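Local coordinates for hypothetical protein TT1662 (PDB 1UFO) that probably acts as a hydrolase of the alpha/beta hydrolase fold, on a substrate that has not been established, at residues A[14-19]-A[35-40]; A[29-34]-A[60-65]; A[68-73]-A[79-84]. One frame throughout, in Å; residues are numbered along the deposited sequence.

Interaction 1: A[14-19]-A[35-40]; sequences SVLARI and GSKEHI
Leu16 lays its CB against the aliphatic chain of Lys37, with Leu16 CB 3.9 Å from Lys37 CD and 4.0 Å from Lys37 CG. The contact belongs to an alpha/beta hydrolase fold: it seats the first turn of helix 37-42 beside strand 13-20, near one border of the central sheet. CG of Leu16 stands anti to the backbone N (chi1 177°), which carries the isopropyl end on toward the helix, where CD2 meets both the backbone and the side chain of Glu38, 3.8 Å from Glu38 CA and likewise 3.8 Å from Glu38 CG. The Leu16 and Glu38 side chains cross at about a right angle. With CB on Lys37 and CD2 on Glu38, Leu16 spans two consecutive helix residues. The helix start itself is set by Ser36 at the N-cap, whose OG accepts a 3.2 Å bond from His39 N. The Lys37 side chain also touches Ala56 of the neighbouring strand 52-56. The lysine thus offers hydrocarbon to the sheet and keeps its charge at the far end, where NZ also forms salt bridges with Glu64 and Asp58. These acidic partners probably stabilise its positive form. A bend at chi4 (-56°) turns NZ back to its own neighbour, and Lys37 NZ meets Glu38 OE1 at 2.8 Å, on the syn side and 21° out of the carboxylate plane.

Interaction 2: A[29-34]-A[60-65]; sequences ALHGLQ and PRHGER
His31 and His62 are brought together by their first torsions: chi1 of 71° places the His31 CG between its backbone N and carbonyl carbon, while chi1 of -74° sets the His62 CG anti to its carbonyl carbon. The closest approach of the two side chains is His31 CE1 to His62 CG, 3.6 Å. The ring planes are inclined at 48° with centroids 5.2 Å apart, so the pair is oblique. Leu33 CD1 and Gln34 N approach the His62 ring at its edge. Leu33 CD1 reaches His62 NE2 at 3.6 Å, and Gln34 N donates to the same His62 NE2 at 3.0 Å, lying in the imidazole plane. The other ring nitrogen is fixed as well, with His62 ND1 donating to Pro60 O at 2.8 Å. Held at both nitrogens, the ring has little freedom to rotate. His31 is tied in a similar way, since His31 ND1 donates to Gly32 O at 2.8 Å and its NE2 is hydrogen-bonded to Ala59 N. His31 also touches Phe88 of helix 77-103, ring against ring, and Ile40 of helix 37-42. The segment 29-34 leaves the end of strand 25-30 with a His-Gly sequence, the place where many alpha/beta hydrolases supply part of the oxyanion hole. Gly32 lies beside the probable nucleophile elbow, consistent with that assignment. Because His62 donates a hydrogen bond from ND1 and accepts one at NE2, the ring is probably the neutral tautomer with hydrogen on ND1, and it bridges Gln34 N to Pro60 O.

Interaction 3: A[68-73]-A[79-84]; sequences PPPSSK and EEVYRV
Pro70 presses its ring onto one flank of helix 77-103, touching Glu80, Val81 and Val84. In this alpha/beta hydrolase fold the contact folds the loop that follows strand 52-56 back onto the first turns of the long helix that the same loop leads into. The first shell is almost wholly hydrocarbon. Pro70 CB lies 3.7 Å from Val81 CG2, and Pro70 CG is 4.0 Å from Val84 CG2, the two side chains there crossing at an oblique angle. Between these two valines the proline ring rests on the helix backbone, with Pro70 CG 3.8 Å from Glu80 C, and also meets the Glu80 CB at 4.0 Å. In Val81 the first torsion (chi1 163°) puts CG1 anti to the backbone N and leaves CG2 beside that N, as the branch that meets the proline. The helix face is kept regular by its own bonding, Glu80 O accepting from Val84 N at 3.0 Å. Further out, Tyr77 from the start of the helix also packs on Pro70, and Val81 is shared with Leu33 and with Leu114 of helix 114-124. The loop approaches through three successive prolines, the peptide bond before Pro68 being cis. Arg61, which also touches Pro70, ties loop to helix: its NE is hydrogen-bonded to Pro68 O, while its NH1 makes a salt bridge with Glu80 OE2.

In the fold
From the N terminus, strand 13-20 comes first, and interaction 1 closes the loop that runs from it through strand 25-30 to helix 37-42. Interaction 2 opens within that span, at residues 29-34, and closes beyond it at 60-65, so the two cross. Their centres lie 10 Å apart, and Lys37 NZ joins them by its 2.7 Å salt bridge to Glu64 OE1. Interaction 3 follows in series, a short closure between residues 68-73 and 79-84. It meets interaction 2 through Arg61 but stays about 6 Å from interaction 1 at the nearest atoms. Together they connect the sheet border, the loops beyond strands 25-30 and 52-56, and helix 77-103.

Interaction 1: A[14-19]-A[35-40]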
loop_
_atom_site.group_PDB
_atom_site.type_symbol
_atom_site.label_atom_id
_atom_site.label_comp_id
_atom_site.label_asym_id
_atom_site.label_seq_id
_atom_site.Cartn_x
_atom_site.Cartn_y
_atom_site.Cartn_z
ATOM N N SER A 14 25.735 -2.490 -20.135
ATOM C CA SER A 14 26.369 -1.811 -19.002
ATOM C C SER A 14 25.286 -1.573 -17.948
ATOM O O SER A 14 24.340 -0.788 -18.188
ATOM C CB SER A 14 26.971 -0.466 -19.409
ATOM O OG SER A 14 27.700 0.043 -18.300
ATOM N N VAL A 15 25.412 -2.272 -16.826
ATOM C CA VAL A 15 24.354 -2.155 -15.817
ATOM C C VAL A 15 24.841 -1.460 -14.540
ATOM O O VAL A 15 25.830 -1.901 -13.945
ATOM C CB VAL A 15 23.862 -3.582 -15.487
ATOM C CG1 VAL A 15 22.698 -3.534 -14.545
ATOM C CG2 VAL A 15 23.373 -4.254 -16.764
ATOM N N LEU A 16 24.174 -0.364 -14.126
ATOM C CA LEU A 16 24.499 0.279 -12.854
ATOM C C LEU A 16 24.003 -0.629 -11.726
ATOM O O LEU A 16 22.851 -1.123 -11.708
ATOM C CB LEU A 16 23.836 1.648 -12.796
ATOM C CG LEU A 16 24.020 2.412 -11.505
ATOM C CD1 LEU A 16 25.438 2.773 -11.421
ATOM C CD2 LEU A 16 23.156 3.748 -11.523
ATOM N N ALA A 17 24.849 -0.866 -10.762
ATOM C CA ALA A 17 24.465 -1.716 -9.648
ATOM C C ALA A 17 24.703 -1.090 -8.290
ATOM O O ALA A 17 25.764 -0.461 -8.070
ATOM C CB ALA A 17 25.215 -3.060 -9.690
ATOM N N ARG A 18 23.742 -1.199 -7.397
ATOM C CA ARG A 18 23.944 -0.718 -6.026
ATOM C C ARG A 18 23.931 -1.988 -5.222
ATOM O O ARG A 18 22.916 -2.670 -5.029
ATOM C CB ARG A 18 22.796 0.208 -5.615
ATOM C CG ARG A 18 23.058 0.897 -4.326
ATOM C CD ARG A 18 23.688 2.342 -4.522
ATOM N NE ARG A 18 23.649 3.031 -3.221
ATOM C CZ ARG A 18 22.522 3.130 -2.504
ATOM N NH1 ARG A 18 21.382 2.608 -3.006
ATOM N NH2 ARG A 18 22.539 3.642 -1.249
ATOM N N ILE A 19 25.126 -2.340 -4.737
ATOM C CA ILE A 19 25.320 -3.642 -4.113
ATOM C C ILE A 19 25.536 -3.629 -2.609
ATOM O O ILE A 19 26.564 -3.115 -2.130
ATOM C CB ILE A 19 26.524 -4.357 -4.798
ATOM C CG1 ILE A 19 26.292 -4.394 -6.321
ATOM C CG2 ILE A 19 26.736 -5.743 -4.140
ATOM C CD1 ILE A 19 27.458 -5.190 -7.186
ATOM N N GLY A 35 14.070 9.343 -18.655
ATOM C CA GLY A 35 14.828 9.098 -17.444
ATOM C C GLY A 35 16.124 8.388 -17.720
ATOM O O GLY A 35 16.634 8.424 -18.860
ATOM N N SER A 36 16.670 7.715 -16.677
ATOM C CA SER A 36 17.957 7.050 -16.848
ATOM C C SER A 36 18.132 6.037 -15.707
ATOM O O SER A 36 17.342 6.059 -14.723
ATOM C CB SER A 36 19.088 8.085 -16.691
ATOM O OG SER A 36 19.046 8.642 -15.372
ATOM N N LYS A 37 19.142 5.173 -15.820
ATOM C CA LYS A 37 19.415 4.178 -14.790
ATOM C C LYS A 37 19.751 4.847 -13.459
ATOM O O LYS A 37 19.339 4.376 -12.419
ATOM C CB LYS A 37 20.524 3.206 -15.269
ATOM C CG LYS A 37 21.845 3.867 -15.515
ATOM C CD LYS A 37 22.731 2.910 -16.320
ATOM C CE LYS A 37 24.156 3.434 -16.537
ATOM N NZ LYS A 37 24.219 4.820 -17.227
ATOM N N GLU A 38 20.459 5.982 -13.480
ATOM C CA GLU A 38 20.769 6.573 -12.180
ATOM C C GLU A 38 19.539 7.173 -11.517
ATOM O O GLU A 38 19.440 7.089 -10.305
ATOM C CB GLU A 38 21.795 7.720 -12.339
ATOM C CG GLU A 38 23.136 7.272 -12.934
ATOM C CD GLU A 38 23.159 7.039 -14.472
ATOM O OE1 GLU A 38 24.145 6.406 -14.927
ATOM O OE2 GLU A 38 22.229 7.453 -15.197
ATOM N N HIS A 39 18.671 7.752 -12.333
ATOM C CA HIS A 39 17.467 8.378 -11.766
ATOM C C HIS A 39 16.568 7.333 -11.079
ATOM O O HIS A 39 16.148 7.538 -9.951
ATOM C CB HIS A 39 16.674 9.065 -12.885
ATOM C CG HIS A 39 15.518 9.849 -12.370
ATOM N ND1 HIS A 39 14.249 9.726 -12.893
ATOM C CD2 HIS A 39 15.439 10.757 -11.366
ATOM C CE1 HIS A 39 13.436 10.546 -12.236
ATOM N NE2 HIS A 39 14.130 11.190 -11.301
ATOM N N ILE A 40 16.298 6.216 -11.761
ATOM C CA ILE A 40 15.359 5.259 -11.121
ATOM C C ILE A 40 15.982 4.632 -9.840
ATOM O O ILE A 40 15.277 4.499 -8.825
ATOM C CB ILE A 40 14.891 4.184 -12.166
ATOM C CG1 ILE A 40 13.832 3.271 -11.530
ATOM C CG2 ILE A 40 16.042 3.293 -12.596
ATOM C CD1 ILE A 40 12.581 4.018 -11.272
#

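Interaction 2: A[29-34]-A[60-65]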
loop_
_atom_site.group_PDB
_atom_site.type_symbol
_atom_site.label_atom_id
_atom_site.label_comp_id
_atom_site.label_asym_id
_atom_site.label_seq_id
_atom_site.Cartn_x
_atom_site.Cartn_y
_atom_site.Cartn_z
ATOM N N ALA A 29 15.492 -2.633 -11.975
ATOM C CA ALA A 29 14.625 -1.406 -12.072
ATOM C C ALA A 29 14.720 -0.815 -13.447
ATOM O O ALA A 29 15.815 -0.647 -13.970
ATOM C CB ALA A 29 15.049 -0.374 -11.001
ATOM N N LEU A 30 13.563 -0.466 -14.011
ATOM C CA LEU A 30 13.381 0.024 -15.376
ATOM C C LEU A 30 12.797 1.406 -15.306
ATOM O O LEU A 30 11.687 1.623 -14.818
ATOM C CB LEU A 30 12.419 -0.868 -16.178
ATOM C CG LEU A 30 12.849 -2.349 -16.099
ATOM C CD1 LEU A 30 11.792 -3.194 -16.902
ATOM C CD2 LEU A 30 14.273 -2.621 -16.723
ATOM N N HIS A 31 13.613 2.382 -15.749
ATOM C CA HIS A 31 13.265 3.774 -15.649
ATOM C C HIS A 31 12.173 4.160 -16.659
ATOM O O HIS A 31 11.804 3.351 -17.522
ATOM C CB HIS A 31 14.575 4.611 -15.833
ATOM C CG HIS A 31 15.130 4.601 -17.228
ATOM N ND1 HIS A 31 14.523 5.261 -18.279
ATOM C CD2 HIS A 31 16.241 3.989 -17.740
ATOM C CE1 HIS A 31 15.265 5.103 -19.377
ATOM N NE2 HIS A 31 16.327 4.343 -19.065
ATOM N N GLY A 32 11.740 5.439 -16.590
ATOM C CA GLY A 32 10.690 5.877 -17.502
ATOM C C GLY A 32 11.181 6.754 -18.635
ATOM O O GLY A 32 12.391 6.962 -18.749
ATOM N N LEU A 33 10.242 7.260 -19.438
ATOM C CA LEU A 33 10.619 8.083 -20.577
ATOM C C LEU A 33 11.321 9.305 -20.085
ATOM O O LEU A 33 10.938 9.915 -19.054
ATOM C CB LEU A 33 9.330 8.424 -21.360
ATOM C CG LEU A 33 9.582 8.989 -22.717
ATOM C CD1 LEU A 33 10.289 7.957 -23.599
ATOM C CD2 LEU A 33 8.210 9.312 -23.320
ATOM N N GLN A 34 12.376 9.648 -20.839
ATOM C CA GLN A 34 13.300 10.744 -20.537
ATOM C C GLN A 34 14.128 10.542 -19.253
ATOM O O GLN A 34 14.815 11.466 -18.811
ATOM C CB GLN A 34 12.570 12.076 -20.454
ATOM C CG GLN A 34 11.479 12.281 -21.526
ATOM C CD GLN A 34 11.966 12.332 -22.981
ATOM O OE1 GLN A 34 11.125 12.270 -23.898
ATOM N NE2 GLN A 34 13.305 12.457 -23.223
ATOM N N PRO A 60 16.927 2.054 -24.599
ATOM C CA PRO A 60 17.412 2.577 -25.895
ATOM C C PRO A 60 17.084 4.051 -25.967
ATOM O O PRO A 60 16.018 4.521 -25.509
ATOM C CB PRO A 60 16.613 1.781 -26.913
ATOM C CG PRO A 60 16.342 0.496 -26.255
ATOM C CD PRO A 60 16.079 0.860 -24.761
ATOM N N ARG A 61 17.998 4.838 -26.545
ATOM C CA ARG A 61 17.875 6.267 -26.714
ATOM C C ARG A 61 17.922 7.147 -25.452
ATOM O O ARG A 61 17.726 8.368 -25.523
ATOM C CB ARG A 61 16.572 6.618 -27.456
ATOM C CG ARG A 61 16.494 6.050 -28.797
ATOM C CD ARG A 61 15.228 6.509 -29.523
ATOM N NE ARG A 61 15.141 7.943 -29.781
ATOM C CZ ARG A 61 14.209 8.432 -30.592
ATOM N NH1 ARG A 61 13.359 7.569 -31.139
ATOM N NH2 ARG A 61 14.138 9.742 -30.885
ATOM N N HIS A 62 18.228 6.566 -24.294
ATOM C CA HIS A 62 18.249 7.268 -23.062
ATOM C C HIS A 62 19.622 7.182 -22.356
ATOM O O HIS A 62 20.435 6.295 -22.651
ATOM C CB HIS A 62 17.218 6.609 -22.103
ATOM C CG HIS A 62 15.802 6.914 -22.461
ATOM N ND1 HIS A 62 15.173 6.380 -23.565
ATOM C CD2 HIS A 62 14.906 7.751 -21.866
ATOM C CE1 HIS A 62 13.939 6.884 -23.636
ATOM N NE2 HIS A 62 13.765 7.711 -22.619
ATOM N N GLY A 63 19.843 8.117 -21.457
ATOM C CA GLY A 63 21.018 8.100 -20.624
ATOM C C GLY A 63 22.317 8.203 -21.412
ATOM O O GLY A 63 22.560 9.188 -22.180
ATOM N N GLU A 64 23.136 7.183 -21.273
ATOM C CA GLU A 64 24.434 7.172 -21.971
ATOM C C GLU A 64 24.347 6.675 -23.365
ATOM O O GLU A 64 25.338 6.774 -24.126
ATOM C CB GLU A 64 25.494 6.370 -21.208
ATOM C CG GLU A 64 25.703 6.928 -19.812
ATOM C CD GLU A 64 26.859 6.310 -19.019
ATOM O OE1 GLU A 64 26.634 5.355 -18.237
ATOM O OE2 GLU A 64 28.014 6.856 -19.173
ATOM N N ARG A 65 23.178 6.192 -23.780
ATOM C CA ARG A 65 23.014 5.638 -25.131
ATOM C C ARG A 65 22.724 6.680 -26.189
ATOM O O ARG A 65 22.257 7.714 -25.878
ATOM C CB ARG A 65 21.884 4.588 -25.072
ATOM C CG ARG A 65 22.251 3.490 -24.089
ATOM C CD ARG A 65 21.180 2.404 -23.937
ATOM N NE ARG A 65 20.984 1.646 -25.185
ATOM C CZ ARG A 65 20.226 0.545 -25.248
ATOM N NH1 ARG A 65 19.602 0.109 -24.151
ATOM N NH2 ARG A 65 20.082 -0.150 -26.372
#

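Interaction 3: A[68-73]-A[79-84]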
loop_
_atom_site.group_PDB
_atom_site.type_symbol
_atom_site.label_atom_id
_atom_site.label_comp_id
_atom_site.label_asym_id
_atom_site.label_seq_id
_atom_site.Cartn_x
_atom_site.Cartn_y
_atom_site.Cartn_z
ATOM N N PRO A 68 18.596 11.701 -29.411
ATOM C CA PRO A 68 17.779 11.934 -28.233
ATOM C C PRO A 68 16.644 10.935 -28.156
ATOM O O PRO A 68 16.447 10.085 -29.049
ATOM C CB PRO A 68 17.283 13.372 -28.455
ATOM C CG PRO A 68 17.070 13.413 -29.884
ATOM C CD PRO A 68 18.251 12.660 -30.484
ATOM N N PRO A 69 15.899 11.030 -27.077
ATOM C CA PRO A 69 14.774 10.142 -26.881
ATOM C C PRO A 69 13.661 10.685 -27.795
ATOM O O PRO A 69 13.830 11.695 -28.485
ATOM C CB PRO A 69 14.411 10.393 -25.435
ATOM C CG PRO A 69 15.769 10.799 -24.814
ATOM C CD PRO A 69 16.204 11.770 -25.836
ATOM N N PRO A 70 12.539 10.037 -27.802
ATOM C CA PRO A 70 11.373 10.426 -28.590
ATOM C C PRO A 70 10.923 11.827 -28.108
ATOM O O PRO A 70 10.959 12.097 -26.917
ATOM C CB PRO A 70 10.347 9.359 -28.201
ATOM C CG PRO A 70 11.186 8.130 -27.912
ATOM C CD PRO A 70 12.437 8.668 -27.270
ATOM N N SER A 71 10.474 12.694 -29.036
ATOM C CA SER A 71 9.976 14.031 -28.633
ATOM C C SER A 71 8.481 14.120 -28.912
ATOM O O SER A 71 8.033 13.707 -29.993
ATOM C CB SER A 71 10.710 15.148 -29.388
ATOM O OG SER A 71 10.933 14.694 -30.712
ATOM N N SER A 72 7.738 14.630 -27.931
ATOM C CA SER A 72 6.291 14.720 -28.003
ATOM C C SER A 72 5.813 15.559 -29.163
ATOM O O SER A 72 4.653 15.467 -29.506
ATOM C CB SER A 72 5.681 15.313 -26.725
ATOM O OG SER A 72 5.954 16.703 -26.657
ATOM N N LYS A 73 6.693 16.361 -29.740
ATOM C CA LYS A 73 6.320 17.225 -30.885
ATOM C C LYS A 73 6.225 16.474 -32.178
ATOM O O LYS A 73 5.661 16.957 -33.151
ATOM C CB LYS A 73 7.350 18.322 -31.068
ATOM C CG LYS A 73 7.176 19.384 -30.068
ATOM C CD LYS A 73 8.507 20.043 -29.797
ATOM C CE LYS A 73 8.348 21.178 -28.723
ATOM N NZ LYS A 73 7.720 20.804 -27.412
ATOM N N GLU A 79 4.859 6.053 -31.706
ATOM C CA GLU A 79 5.542 4.944 -32.345
ATOM C C GLU A 79 6.950 4.766 -31.756
ATOM O O GLU A 79 7.378 3.648 -31.449
ATOM C CB GLU A 79 5.671 5.255 -33.839
ATOM C CG GLU A 79 6.315 4.186 -34.635
ATOM C CD GLU A 79 6.287 4.504 -36.117
ATOM O OE1 GLU A 79 5.589 3.780 -36.782
ATOM O OE2 GLU A 79 6.971 5.442 -36.552
ATOM N N GLU A 80 7.668 5.879 -31.661
ATOM C CA GLU A 80 9.043 5.815 -31.163
ATOM C C GLU A 80 9.118 5.457 -29.659
ATOM O O GLU A 80 10.034 4.705 -29.206
ATOM C CB GLU A 80 9.730 7.153 -31.461
ATOM C CG GLU A 80 10.016 7.189 -32.985
ATOM C CD GLU A 80 10.675 8.482 -33.474
ATOM O OE1 GLU A 80 10.633 8.669 -34.728
ATOM O OE2 GLU A 80 11.203 9.271 -32.653
ATOM N N VAL A 81 8.134 5.917 -28.904
ATOM C CA VAL A 81 8.114 5.611 -27.460
ATOM C C VAL A 81 7.923 4.104 -27.297
ATOM O O VAL A 81 8.661 3.457 -26.515
ATOM C CB VAL A 81 6.952 6.379 -26.777
ATOM C CG1 VAL A 81 6.649 5.766 -25.376
ATOM C CG2 VAL A 81 7.332 7.826 -26.595
ATOM N N TYR A 82 6.990 3.488 -28.028
ATOM C CA TYR A 82 6.814 2.052 -27.795
ATOM C C TYR A 82 7.850 1.158 -28.457
ATOM O O TYR A 82 8.042 -0.012 -28.045
ATOM C CB TYR A 82 5.383 1.617 -28.101
ATOM C CG TYR A 82 4.458 2.171 -27.043
ATOM C CD1 TYR A 82 3.588 3.217 -27.314
ATOM C CD2 TYR A 82 4.542 1.714 -25.734
ATOM C CE1 TYR A 82 2.822 3.789 -26.320
ATOM C CE2 TYR A 82 3.794 2.316 -24.682
ATOM C CZ TYR A 82 2.937 3.361 -24.991
ATOM O OH TYR A 82 2.371 4.034 -23.929
ATOM N N ARG A 83 8.565 1.696 -29.456
ATOM C CA ARG A 83 9.703 0.926 -29.991
ATOM C C ARG A 83 10.824 0.947 -28.909
ATOM O O ARG A 83 11.490 -0.089 -28.664
ATOM C CB ARG A 83 10.128 1.563 -31.322
ATOM C CG ARG A 83 11.458 1.003 -31.861
ATOM C CD ARG A 83 11.523 -0.555 -31.842
ATOM N NE ARG A 83 10.408 -1.202 -32.546
ATOM C CZ ARG A 83 10.141 -2.506 -32.513
ATOM N NH1 ARG A 83 9.111 -3.018 -33.190
ATOM N NH2 ARG A 83 10.902 -3.365 -31.804
ATOM N N VAL A 84 11.043 2.090 -28.256
ATOM C CA VAL A 84 11.997 2.107 -27.075
ATOM C C VAL A 84 11.492 1.042 -26.040
ATOM O O VAL A 84 12.312 0.239 -25.558
ATOM C CB VAL A 84 11.979 3.443 -26.353
ATOM C CG1 VAL A 84 12.752 3.338 -24.954
ATOM C CG2 VAL A 84 12.717 4.543 -27.209
#